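Local atomic coordinates of phosphotriesterase, putative (Deinococcus radiodurans, PDB entry 4J35), a protein that probably hydrolyses lactones with a pair of divalent metal ions and, as engineered here, is directed toward organophosphate hydrolysis. Residues T94-E99 / T105-R110; L157-A162 / A187-S192; D227-Q232 / L290-D295. The protein carries 7 engineered substitutions. All coordinates share one frame; numbering follows the deposited sequence.

Contact 1: residues T94-E99 / T105-R110. Engineered in segment 94-99: Phe97 (natural residue Tyr).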
loop_
_atom_site.group_PDB
_atom_site.type_symbol
_atom_site.label_atom_id
_atom_site.label_comp_id
_atom_site.label_asym_id
_atom_site.label_seq_id
_atom_site.Cartn_x
_atom_site.Cartn_y
_atom_site.Cartn_z
ATOM N N THR A 94 7.170 1.829 -6.840
ATOM C CA THR A 94 7.380 1.456 -8.233
ATOM C C THR A 94 6.710 0.100 -8.459
ATOM O O THR A 94 6.897 -0.826 -7.675
ATOM C CB THR A 94 8.854 1.361 -8.589
ATOM O OG1 THR A 94 8.978 0.961 -9.950
ATOM C CG2 THR A 94 9.603 0.375 -7.678
ATOM N N GLY A 95 5.866 0.010 -9.481
ATOM C CA GLY A 95 5.191 -1.237 -9.772
ATOM C C GLY A 95 4.009 -1.040 -10.680
ATOM O O GLY A 95 3.649 0.103 -11.009
ATOM N N PHE A 96 3.398 -2.145 -11.101
ATOM C CA PHE A 96 2.182 -2.065 -11.930
ATOM C C PHE A 96 1.063 -2.853 -11.272
ATOM O O PHE A 96 1.331 -3.733 -10.463
ATOM C CB PHE A 96 2.432 -2.705 -13.282
ATOM C CG PHE A 96 2.906 -1.767 -14.353
ATOM C CD1 PHE A 96 4.093 -1.078 -14.233
ATOM C CD2 PHE A 96 2.203 -1.647 -15.518
ATOM C CE1 PHE A 96 4.563 -0.268 -15.251
ATOM C CE2 PHE A 96 2.667 -0.839 -16.561
ATOM C CZ PHE A 96 3.848 -0.139 -16.412
ATOM N N PHE A 97 -0.180 -2.588 -11.658
ATOM C CA PHE A 97 -1.341 -3.181 -10.975
ATOM C C PHE A 97 -1.717 -4.570 -11.528
ATOM O O PHE A 97 -1.292 -4.932 -12.622
ATOM C CB PHE A 97 -2.507 -2.193 -11.112
ATOM C CG PHE A 97 -3.569 -2.320 -10.080
ATOM C CD1 PHE A 97 -3.258 -2.375 -8.721
ATOM C CD2 PHE A 97 -4.908 -2.263 -10.456
ATOM C CE1 PHE A 97 -4.269 -2.429 -7.752
ATOM C CE2 PHE A 97 -5.929 -2.304 -9.489
ATOM C CZ PHE A 97 -5.607 -2.392 -8.138
ATOM N N TYR A 98 -2.523 -5.332 -10.775
ATOM C CA TYR A 98 -2.890 -6.725 -11.142
ATOM C C TYR A 98 -3.482 -6.842 -12.560
ATOM O O TYR A 98 -4.095 -5.916 -13.057
ATOM C CB TYR A 98 -3.822 -7.364 -10.083
ATOM C CG TYR A 98 -5.270 -6.886 -10.041
ATOM C CD1 TYR A 98 -5.603 -5.600 -9.609
ATOM C CD2 TYR A 98 -6.313 -7.747 -10.404
ATOM C CE1 TYR A 98 -6.929 -5.185 -9.564
ATOM C CE2 TYR A 98 -7.634 -7.337 -10.362
ATOM C CZ TYR A 98 -7.939 -6.057 -9.947
ATOM O OH TYR A 98 -9.261 -5.653 -9.902
ATOM N N GLU A 99 -3.274 -7.978 -13.218
ATOM C CA GLU A 99 -3.552 -8.051 -14.654
ATOM C C GLU A 99 -4.266 -9.322 -15.147
ATOM O O GLU A 99 -3.676 -10.098 -15.910
ATOM C CB GLU A 99 -2.265 -7.868 -15.420
ATOM N N THR A 105 -1.762 -4.204 -21.310
ATOM C CA THR A 105 -1.525 -4.747 -22.613
ATOM C C THR A 105 -0.047 -4.484 -22.928
ATOM O O THR A 105 0.604 -5.335 -23.457
ATOM C CB THR A 105 -2.486 -4.211 -23.716
ATOM O OG1 THR A 105 -3.825 -4.145 -23.200
ATOM C CG2 THR A 105 -2.439 -5.147 -24.939
ATOM N N TYR A 106 0.480 -3.338 -22.507
ATOM C CA TYR A 106 1.876 -2.989 -22.800
ATOM C C TYR A 106 2.900 -4.084 -22.413
ATOM O O TYR A 106 3.617 -4.601 -23.265
ATOM C CB TYR A 106 2.218 -1.681 -22.077
ATOM C CG TYR A 106 3.632 -1.157 -22.293
ATOM C CD1 TYR A 106 4.012 -0.589 -23.513
ATOM C CD2 TYR A 106 4.576 -1.197 -21.267
ATOM C CE1 TYR A 106 5.287 -0.077 -23.700
ATOM C CE2 TYR A 106 5.867 -0.690 -21.451
ATOM C CZ TYR A 106 6.211 -0.130 -22.660
ATOM O OH TYR A 106 7.470 0.383 -22.828
ATOM N N PHE A 107 2.994 -4.437 -21.130
ATOM C CA PHE A 107 4.037 -5.425 -20.760
ATOM C C PHE A 107 3.651 -6.856 -21.136
ATOM O O PHE A 107 4.510 -7.681 -21.355
ATOM C CB PHE A 107 4.408 -5.345 -19.279
ATOM C CG PHE A 107 5.506 -4.377 -18.982
ATOM C CD1 PHE A 107 6.791 -4.597 -19.459
ATOM C CD2 PHE A 107 5.260 -3.250 -18.203
ATOM C CE1 PHE A 107 7.811 -3.705 -19.176
ATOM C CE2 PHE A 107 6.269 -2.358 -17.913
ATOM C CZ PHE A 107 7.559 -2.586 -18.405
ATOM N N LYS A 108 2.360 -7.148 -21.248
ATOM C CA LYS A 108 1.944 -8.451 -21.753
ATOM C C LYS A 108 2.413 -8.624 -23.192
ATOM O O LYS A 108 2.876 -9.699 -23.578
ATOM C CB LYS A 108 0.430 -8.628 -21.653
ATOM N N PHE A 109 2.300 -7.568 -23.989
ATOM C CA PHE A 109 2.772 -7.603 -25.379
ATOM C C PHE A 109 4.306 -7.764 -25.392
ATOM O O PHE A 109 4.840 -8.639 -26.063
ATOM C CB PHE A 109 2.359 -6.314 -26.090
ATOM C CG PHE A 109 2.746 -6.273 -27.532
ATOM C CD1 PHE A 109 2.131 -7.116 -28.453
ATOM C CD2 PHE A 109 3.712 -5.382 -27.979
ATOM C CE1 PHE A 109 2.488 -7.080 -29.801
ATOM C CE2 PHE A 109 4.065 -5.340 -29.315
ATOM C CZ PHE A 109 3.457 -6.197 -30.227
ATOM N N ARG A 110 5.006 -6.931 -24.621
ATOM C CA ARG A 110 6.466 -7.022 -24.547
ATOM C C ARG A 110 6.915 -8.411 -24.108
ATOM O O ARG A 110 7.862 -8.976 -24.671
ATOM C CB ARG A 110 7.040 -5.970 -23.606
ATOM C CG ARG A 110 6.769 -4.537 -24.036
ATOM C CD ARG A 110 7.574 -3.555 -23.186
ATOM N NE ARG A 110 8.980 -3.558 -23.601
ATOM C CZ ARG A 110 9.501 -2.730 -24.501
ATOM N NH1 ARG A 110 8.749 -1.803 -25.075
ATOM N NH2 ARG A 110 10.779 -2.836 -24.846
#
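Phe96 and Phe107 are the closest-approaching backbone positions of the two segments, with the CA of Phe96 9.6 Å from the CA of Phe107. Segment 94-99 is irregular loop following strand 89-91, and segment 105-110 is the first part of helix 105-113. The gap is spanned by the two phenyl rings. They form a T-shaped, edge-to-face pair. Their centroids are 5.2 Å apart and their planes meet at 79°. CG of Phe107 lies roughly anti to the carbonyl carbon (chi1 -89°), which helps send its ring toward Phe96. Phe107 presents its CD2-CE2 edge to one face of Phe96, off centre toward the rim. The nearest atoms are Phe96 CZ and Phe107 CE2, 3.6 Å apart. Tyr106 CD2 lies over a face of the Phe107 ring. Met123 and Ile120 of helix 116-129 touch Phe96 and Phe107 respectively. The next loop residue, the engineered Phe97, meets the metal ligand His176 edge-to-face. With an alanine in place of Phe96, the CD2-CE2 edge of Phe107 would probably lose the ring face it packs on, leaving a gap between loop and helix. The contact rests on ring packing alone, so it depends on the fit of the two rings and not on matched polar groups.

Contact 2: residues L157-A162 / A187-S192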
loop_
_atom_site.group_PDB
_atom_site.type_symbol
_atom_site.label_atom_id
_atom_site.label_comp_id
_atom_site.label_asym_id
_atom_site.label_seq_id
_atom_site.Cartn_x
_atom_site.Cartn_y
_atom_site.Cartn_z
ATOM N N LEU A 157 5.981 -12.220 -13.611
ATOM C CA LEU A 157 7.099 -11.486 -14.176
ATOM C C LEU A 157 7.532 -10.446 -13.163
ATOM O O LEU A 157 8.722 -10.263 -12.945
ATOM C CB LEU A 157 6.677 -10.790 -15.476
ATOM C CG LEU A 157 6.236 -11.744 -16.602
ATOM C CD1 LEU A 157 5.524 -10.969 -17.686
ATOM C CD2 LEU A 157 7.416 -12.476 -17.180
ATOM N N PHE A 158 6.540 -9.742 -12.595
ATOM C CA PHE A 158 6.787 -8.658 -11.670
ATOM C C PHE A 158 7.306 -9.183 -10.335
ATOM O O PHE A 158 8.210 -8.597 -9.764
ATOM C CB PHE A 158 5.519 -7.805 -11.472
ATOM C CG PHE A 158 5.041 -7.126 -12.771
ATOM C CD1 PHE A 158 4.251 -7.807 -13.683
ATOM C CD2 PHE A 158 5.379 -5.794 -13.053
ATOM C CE1 PHE A 158 3.820 -7.176 -14.885
ATOM C CE2 PHE A 158 4.974 -5.188 -14.250
ATOM C CZ PHE A 158 4.180 -5.878 -15.149
ATOM N N PHE A 159 6.744 -10.287 -9.848
ATOM C CA PHE A 159 7.252 -10.892 -8.615
ATOM C C PHE A 159 8.726 -11.248 -8.761
ATOM O O PHE A 159 9.519 -11.011 -7.833
ATOM C CB PHE A 159 6.416 -12.120 -8.190
ATOM C CG PHE A 159 5.125 -11.775 -7.470
ATOM C CD1 PHE A 159 4.092 -11.113 -8.126
ATOM C CD2 PHE A 159 4.942 -12.123 -6.133
ATOM C CE1 PHE A 159 2.906 -10.788 -7.481
ATOM C CE2 PHE A 159 3.752 -11.799 -5.469
ATOM C CZ PHE A 159 2.737 -11.134 -6.136
ATOM N N ARG A 160 9.126 -11.812 -9.903
ATOM C CA ARG A 160 10.525 -12.237 -10.020
ATOM C C ARG A 160 11.427 -11.029 -10.192
ATOM O O ARG A 160 12.510 -10.984 -9.632
ATOM C CB ARG A 160 10.738 -13.259 -11.188
ATOM C CG ARG A 160 9.982 -14.585 -10.978
ATOM C CD ARG A 160 10.389 -15.680 -11.991
ATOM N NE ARG A 160 9.954 -15.387 -13.346
ATOM C CZ ARG A 160 8.772 -15.721 -13.860
ATOM N NH1 ARG A 160 7.868 -16.361 -13.130
ATOM N NH2 ARG A 160 8.489 -15.416 -15.118
ATOM N N ALA A 161 10.973 -10.024 -10.937
ATOM C CA ALA A 161 11.764 -8.794 -11.062
ATOM C C ALA A 161 11.910 -8.084 -9.702
ATOM O O ALA A 161 12.990 -7.603 -9.364
ATOM C CB ALA A 161 11.148 -7.863 -12.066
ATOM N N ALA A 162 10.819 -7.993 -8.938
ATOM C CA ALA A 162 10.884 -7.387 -7.611
ATOM C C ALA A 162 11.828 -8.139 -6.649
ATOM O O ALA A 162 12.575 -7.516 -5.893
ATOM C CB ALA A 162 9.495 -7.308 -7.009
ATOM N N ALA A 187 3.614 -14.906 -0.373
ATOM C CA ALA A 187 4.640 -14.904 0.646
ATOM C C ALA A 187 5.574 -16.049 0.322
ATOM O O ALA A 187 6.786 -15.916 0.370
ATOM C CB ALA A 187 4.027 -15.080 2.053
ATOM N N GLU A 188 4.978 -17.151 -0.082
ATOM C CA GLU A 188 5.774 -18.332 -0.458
ATOM C C GLU A 188 6.612 -18.109 -1.721
ATOM O O GLU A 188 7.778 -18.536 -1.787
ATOM C CB GLU A 188 4.854 -19.495 -0.705
ATOM C CG GLU A 188 5.630 -20.725 -1.167
ATOM C CD GLU A 188 4.709 -21.868 -1.418
ATOM O OE1 GLU A 188 3.723 -21.663 -2.165
ATOM O OE2 GLU A 188 4.950 -22.949 -0.848
ATOM N N LEU A 189 6.024 -17.460 -2.723
ATOM C CA LEU A 189 6.741 -17.150 -3.956
ATOM C C LEU A 189 7.904 -16.176 -3.709
ATOM O O LEU A 189 9.040 -16.435 -4.086
ATOM C CB LEU A 189 5.780 -16.610 -5.021
ATOM C CG LEU A 189 6.408 -16.120 -6.322
ATOM C CD1 LEU A 189 7.279 -17.232 -6.955
ATOM C CD2 LEU A 189 5.341 -15.657 -7.317
ATOM N N LEU A 190 7.634 -15.048 -3.075
ATOM C CA LEU A 190 8.696 -14.092 -2.795
ATOM C C LEU A 190 9.821 -14.661 -1.896
ATOM O O LEU A 190 10.999 -14.389 -2.130
ATOM C CB LEU A 190 8.095 -12.836 -2.123
ATOM C CG LEU A 190 7.266 -11.961 -3.085
ATOM C CD1 LEU A 190 6.492 -10.886 -2.214
ATOM C CD2 LEU A 190 8.113 -11.304 -4.138
ATOM N N THR A 191 9.469 -15.407 -0.859
ATOM C CA THR A 191 10.505 -16.009 -0.004
ATOM C C THR A 191 11.315 -17.067 -0.784
ATOM O O THR A 191 12.543 -17.115 -0.662
ATOM C CB THR A 191 9.963 -16.626 1.319
ATOM O OG1 THR A 191 8.892 -17.554 1.062
ATOM C CG2 THR A 191 9.486 -15.509 2.267
ATOM N N SER A 192 10.625 -17.869 -1.593
ATOM C CA SER A 192 11.285 -18.922 -2.402
ATOM C C SER A 192 12.307 -18.305 -3.358
ATOM O O SER A 192 13.296 -18.948 -3.726
ATOM C CB SER A 192 10.260 -19.739 -3.203
ATOM O OG SER A 192 9.712 -18.983 -4.310
#
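Phe159, Leu190 and Leu189 make this buried helix-helix contact in the TIM-barrel fold of the phosphotriesterase family. Segment 157-162 belongs to helix 153-169 and segment 187-192 to the last part of helix 183-192. Strand 173-174 lies between these helices along the chain. The backbones come nearest at Phe159 and Leu190, whose CA atoms are 6.8 Å apart.

Phe159 carries the largest share of the buried surface. Its CB bond points toward the other helix, and CG lies anti to the carbonyl carbon (chi1 -80°). This swings the ring toward the leucines, and its CD2 meets both. The CB bond of Leu189 also points toward helix 153-169. The CD2 methyl of Leu189 does the touching, 3.7 Å from Phe159 CD2, and it lies beside Phe159 CB and CG as well. The methyl therefore packs against the root of the ring. The CB bond of Leu190 runs lateral to helix 153-169, but its end comes nearer. Leu190 CD2 lies 3.8 Å from Phe159 CD2, and the two side chains cross at about a right angle. The Phe159 CD2 corner is thus shared by one methyl from each leucine. The side-chain contacts are apolar.

On the other flank of helix 153-169, Ala161 packs on Ile120 and Tyr121 of helix 116-129. Arg160 forms a salt bridge with Glu117. The end of helix 183-192 is tied by its own hydroxyls. Ser192 OG donates to Leu189 O at 2.6 Å. Ala187 O accepts from both Thr191 N and Thr191 OG1, which approach it from opposite faces of its carbonyl plane; the Thr191 OG1 to Ala187 O distance is 2.8 Å.

Contact 3: residues D227-Q232 / L290-D295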
loop_
_atom_site.group_PDB
_atom_site.type_symbol
_atom_site.label_atom_id
_atom_site.label_comp_id
_atom_site.label_asym_id
_atom_site.label_seq_id
_atom_site.Cartn_x
_atom_site.Cartn_y
_atom_site.Cartn_z
ATOM N N ASP A 227 -5.156 -3.421 5.692
ATOM C CA ASP A 227 -4.912 -2.090 5.187
ATOM C C ASP A 227 -6.065 -1.465 4.398
ATOM O O ASP A 227 -5.848 -0.482 3.697
ATOM C CB ASP A 227 -3.631 -2.050 4.380
ATOM C CG ASP A 227 -3.612 -3.084 3.261
ATOM O OD1 ASP A 227 -4.681 -3.618 2.927
ATOM O OD2 ASP A 227 -2.519 -3.395 2.748
ATOM N N ARG A 228 -7.266 -2.024 4.515
ATOM C CA ARG A 228 -8.458 -1.366 3.943
ATOM C C ARG A 228 -9.487 -1.093 5.055
ATOM O O ARG A 228 -10.708 -1.173 4.844
ATOM C CB ARG A 228 -9.058 -2.216 2.825
ATOM C CG ARG A 228 -7.977 -2.819 1.912
ATOM C CD ARG A 228 -8.543 -3.513 0.715
ATOM N NE ARG A 228 -8.868 -2.572 -0.341
ATOM C CZ ARG A 228 -9.412 -2.914 -1.502
ATOM N NH1 ARG A 228 -9.649 -4.195 -1.779
ATOM N NH2 ARG A 228 -9.699 -1.971 -2.394
ATOM N N ILE A 229 -8.975 -0.778 6.237
ATOM C CA ILE A 229 -9.817 -0.567 7.409
ATOM C C ILE A 229 -10.688 0.655 7.118
ATOM O O ILE A 229 -10.184 1.694 6.726
ATOM C CB ILE A 229 -9.004 -0.346 8.700
ATOM C CG1 ILE A 229 -8.149 -1.614 9.006
ATOM C CG2 ILE A 229 -9.919 -0.073 9.886
ATOM C CD1 ILE A 229 -7.221 -1.461 10.185
ATOM N N GLY A 230 -11.985 0.473 7.285
ATOM C CA GLY A 230 -12.969 1.532 6.987
ATOM C C GLY A 230 -13.796 1.225 5.744
ATOM O O GLY A 230 -14.879 1.787 5.581
ATOM N N LEU A 231 -13.304 0.336 4.870
ATOM C CA LEU A 231 -14.044 -0.030 3.659
ATOM C C LEU A 231 -14.874 -1.283 3.950
ATOM O O LEU A 231 -14.349 -2.391 3.960
ATOM C CB LEU A 231 -13.077 -0.269 2.493
ATOM C CG LEU A 231 -13.649 -0.550 1.102
ATOM C CD1 LEU A 231 -14.566 0.602 0.685
ATOM C CD2 LEU A 231 -12.497 -0.737 0.099
ATOM N N GLN A 232 -16.171 -1.112 4.184
ATOM C CA GLN A 232 -16.965 -2.151 4.858
ATOM C C GLN A 232 -18.055 -2.784 3.991
ATOM O O GLN A 232 -19.019 -2.144 3.637
ATOM C CB GLN A 232 -17.621 -1.584 6.124
ATOM C CG GLN A 232 -16.660 -0.959 7.121
ATOM C CD GLN A 232 -17.297 -0.699 8.482
ATOM O OE1 GLN A 232 -17.430 -1.611 9.291
ATOM N NE2 GLN A 232 -17.658 0.558 8.754
ATOM N N LEU A 290 -8.224 9.155 8.701
ATOM C CA LEU A 290 -8.238 9.493 10.113
ATOM C C LEU A 290 -8.943 8.438 10.968
ATOM O O LEU A 290 -9.007 8.553 12.201
ATOM C CB LEU A 290 -9.009 10.858 10.287
ATOM C CG LEU A 290 -8.590 11.912 9.269
ATOM C CD1 LEU A 290 -9.444 13.215 9.453
ATOM C CD2 LEU A 290 -7.149 12.272 9.416
ATOM N N HIS A 291 -9.566 7.474 10.306
ATOM C CA HIS A 291 -10.380 6.451 10.947
ATOM C C HIS A 291 -9.568 5.569 11.910
ATOM O O HIS A 291 -10.030 5.242 13.004
ATOM C CB HIS A 291 -11.052 5.635 9.848
ATOM C CG HIS A 291 -11.788 4.418 10.317
ATOM N ND1 HIS A 291 -12.674 4.432 11.369
ATOM C CD2 HIS A 291 -11.798 3.156 9.838
ATOM C CE1 HIS A 291 -13.195 3.230 11.524
ATOM N NE2 HIS A 291 -12.670 2.432 10.612
ATOM N N ILE A 292 -8.311 5.286 11.591
ATOM C CA ILE A 292 -7.589 4.322 12.409
ATOM C C ILE A 292 -7.244 5.029 13.724
ATOM O O ILE A 292 -7.543 4.541 14.810
ATOM C CB ILE A 292 -6.343 3.765 11.728
ATOM C CG1 ILE A 292 -6.783 2.619 10.834
ATOM C CG2 ILE A 292 -5.350 3.313 12.785
ATOM C CD1 ILE A 292 -5.692 2.135 9.849
ATOM N N SER A 293 -6.701 6.237 13.599
ATOM C CA SER A 293 -6.438 7.077 14.756
ATOM C C SER A 293 -7.671 7.342 15.634
ATOM O O SER A 293 -7.592 7.192 16.861
ATOM C CB SER A 293 -5.813 8.392 14.326
ATOM O OG SER A 293 -4.624 8.181 13.590
ATOM N N ASP A 294 -8.800 7.755 15.043
ATOM C CA ASP A 294 -9.944 8.198 15.849
ATOM C C ASP A 294 -10.817 7.064 16.384
ATOM O O ASP A 294 -11.434 7.220 17.447
ATOM C CB ASP A 294 -10.877 9.161 15.052
ATOM C CG ASP A 294 -10.196 10.426 14.632
ATOM O OD1 ASP A 294 -9.050 10.655 15.055
ATOM O OD2 ASP A 294 -10.832 11.230 13.901
ATOM N N ASP A 295 -10.922 5.964 15.636
ATOM C CA ASP A 295 -11.916 4.931 15.939
ATOM C C ASP A 295 -11.243 3.588 16.297
ATOM O O ASP A 295 -11.653 2.893 17.226
ATOM C CB ASP A 295 -12.812 4.662 14.757
ATOM C CG ASP A 295 -13.595 5.894 14.324
ATOM O OD1 ASP A 295 -14.145 6.549 15.233
ATOM O OD2 ASP A 295 -13.598 6.157 13.107
#
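This is a buried loop-to-helix contact, placed where the loop after strand 223-226 meets the start of helix 291-303 in the TIM-barrel fold. His291 packs on Ile229 and Gly230, and Ile292 on Ile229. Arg228 to Leu231 form a type II beta turn, with Gly230 at its third position. Gly230 CA lies 3.5 Å from His291 CD2. The backbone angles of Gly230 alone call for glycine, and a CB would also press on the imidazole. Ile229 sends its two branches to different partners. Ile229 CG2 lies 3.7 Å from His291 CD2, and Ile229 CD1 lies 3.9 Å from Ile292 CD1. Each of these side chains crosses Ile229 at about a right angle.

The imidazole is fixed at both nitrogens. His291 ND1 donates to Asp295 OD2 at 2.6 Å, with an N-H...O angle of 160°. The carboxylate oxygen uses its anti lone pair and lies in the ring plane. CG of His291 is anti to the backbone N (chi1 172°), which carries the ring across to the turn. Asp240 links ring and turn, its OD2 hydrogen-bonded to His291 NE2 and its OD1 to Gly230 N.

The CB bonds of Arg228 and Asp227 point away; Arg228 forms a salt bridge with the metal ligand Asp264, and Asp227 OD1 is hydrogen-bonded to the metal ligand His204. Ile229 also touches Asp240 and Arg243 of helix 240-251, while Ile296, further along helix 291-303, packs against both Ile229 and His291.

From the N terminus, contact 1 comes first and closes a short loop between strand 89-91 and helix 105-113. Contact 2 follows, joining helices 153-169 and 183-192, which strand 173-174 separates along the chain. Contact 3 makes the longest closure, from the loop after strand 223-226 to helix 291-303. The three lie in series; none nests in or crosses another. Contacts 1 and 2 adjoin in space, since Phe158 CE2 packs 3.7 Å from Phe96 CB. Contact 3 is remote from both, its centre about 30 Å from that of contact 1. Together they tie outer helices and loops of the barrel on opposite sides of the chain's centre.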